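Local coordinates for protein xyloglucan-specific endo-beta-1,4-glucanase (PDB 4W88) that hydrolyses internal beta-1,4-glucosidic bonds of xyloglucan, as a family 5 glycoside hydrolase from a ruminal metagenome, at residues Thr231-Ala234 / Asp235-Ser239. The protein carries 1 engineered substitution. Residues are numbered along the deposited sequence; the frame is centred on the assembly and turned at random.
Sequences TYVA and DGSYS. With BGC (beta-D-glucopyranose), chain C.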
# COMPACT_ATOMS: atom_id res chain seq x y z
N THR A 231 -7.85 11.03 -11.58
CA THR A 231 -6.53 10.47 -11.29
C THR A 231 -6.00 9.50 -12.34
O THR A 231 -4.77 9.30 -12.50
CB THR A 231 -6.55 9.73 -9.91
OG1 THR A 231 -7.58 8.75 -9.94
CG2 THR A 231 -6.85 10.71 -8.79
N TYR A 232 -6.96 8.87 -13.05
CA TYR A 232 -6.67 7.91 -14.15
C TYR A 232 -7.09 8.42 -15.53
O TYR A 232 -7.77 9.40 -15.63
CB TYR A 232 -7.35 6.54 -13.87
CG TYR A 232 -6.57 5.64 -12.87
CD1 TYR A 232 -6.49 5.99 -11.50
CD2 TYR A 232 -5.89 4.51 -13.32
CE1 TYR A 232 -5.75 5.18 -10.63
CE2 TYR A 232 -5.16 3.72 -12.46
CZ TYR A 232 -5.10 4.06 -11.16
OH TYR A 232 -4.37 3.24 -10.32
N VAL A 233 -6.58 7.79 -16.56
CA VAL A 233 -6.99 8.06 -17.94
C VAL A 233 -7.99 6.98 -18.36
O VAL A 233 -7.69 5.80 -18.21
CB VAL A 233 -5.81 8.06 -18.90
CG1 VAL A 233 -6.28 8.40 -20.34
CG2 VAL A 233 -4.77 9.04 -18.43
N ALA A 234 -9.19 7.39 -18.78
CA ALA A 234 -10.29 6.48 -19.13
C ALA A 234 -11.32 7.27 -19.91
O ALA A 234 -11.19 8.49 -19.96
CB ALA A 234 -10.92 5.93 -17.89
N ASP A 235 -12.34 6.57 -20.46
CA ASP A 235 -13.41 7.20 -21.17
C ASP A 235 -14.19 7.93 -20.11
O ASP A 235 -14.70 7.34 -19.18
CB ASP A 235 -14.27 6.10 -21.83
CG ASP A 235 -15.63 6.59 -22.41
OD1 ASP A 235 -15.91 7.79 -22.58
OD2 ASP A 235 -16.47 5.69 -22.73
N GLY A 236 -14.23 9.24 -20.23
CA GLY A 236 -14.91 10.10 -19.22
C GLY A 236 -13.92 10.88 -18.34
O GLY A 236 -14.32 11.77 -17.53
N SER A 237 -12.62 10.61 -18.50
CA SER A 237 -11.65 11.22 -17.61
C SER A 237 -11.40 12.69 -17.91
O SER A 237 -11.70 13.15 -19.06
CB SER A 237 -10.31 10.45 -17.57
OG SER A 237 -9.58 10.47 -18.78
N TYR A 238 -10.88 13.42 -16.95
CA TYR A 238 -10.64 14.85 -17.16
C TYR A 238 -9.36 15.22 -16.41
O TYR A 238 -8.91 14.49 -15.51
CB TYR A 238 -11.86 15.65 -16.65
CG TYR A 238 -12.30 15.30 -15.27
CD1 TYR A 238 -13.25 14.29 -15.02
CD2 TYR A 238 -11.79 15.96 -14.19
CE1 TYR A 238 -13.65 13.97 -13.72
CE2 TYR A 238 -12.19 15.65 -12.89
CZ TYR A 238 -13.10 14.64 -12.65
OH TYR A 238 -13.46 14.31 -11.36
N SER A 239 -8.77 16.38 -16.76
CA SER A 239 -7.58 16.87 -16.15
C SER A 239 -7.71 18.15 -15.37
O SER A 239 -6.71 18.64 -14.84
CB SER A 239 -6.53 17.04 -17.20
OG SER A 239 -6.84 18.13 -18.10
C2 BGC C . -7.11 0.51 -10.78
C3 BGC C . -6.07 0.08 -9.74
C4 BGC C . -6.15 0.90 -8.49
C5 BGC C . -7.72 0.83 -8.29
C6 BGC C . -7.91 1.67 -7.08
C1 BGC C . -8.56 0.32 -10.52
O2 BGC C . -6.95 -0.43 -11.74
O3 BGC C . -4.82 0.26 -10.35
O4 BGC C . -5.01 0.56 -7.55
O5 BGC C . -8.60 1.16 -9.50
O6 BGC C . -9.18 1.64 -6.47
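A type II beta turn from Ala234 to Ser237 reverses the chain just after the short helix 228-231, with Asp235 and Gly236 at its two central positions. Ser237 N closes it by donating to Ala234 O over 2.9 Å, with an N-H...O angle of 153°; the donor stands well above the carbonyl plane. The hydroxyl of the same serine takes a lone pair in the carbonyl plane, Ser237 OG donating to Ala234 O at 2.8 Å, so one carbonyl is gripped twice by one residue. A chi1 of 67° keeps OG beside both its own N and its carbonyl carbon and swings it back toward Ala234, and Ser237 OG also lies 3.6 Å from Val233 CA. Ser237 CB meanwhile rests 3.4 Å from Tyr232 O. Gly236 takes a positive phi of 107°, where a CB would be pressed against the preceding carbonyl oxygen.

In the TIM barrel of this enzyme, the turn belongs to the loop that leads from strand 218-223, by way of helix 228-231, to helix 246-261, and its first limb reaches the glycan site. Tyr232, the first residue past the short helix, sends its ring away from the turn, and Tyr232 OH comes to 3.0 Å from O3 of the bound glucose and 3.5 Å from its C4. That O3 lies obliquely to the Tyr232 ring, near the phenolic end. Tyr225 and Phe316 pack edge-to-face with this ring. With an alanine here, O3 of the glucose would probably lose its phenol neighbour and a gap would open between the sugar and the rings of Tyr225 and Phe316. Lys277 NZ joins the two limbs, hydrogen-bonding to both Tyr232 O and Tyr238 O.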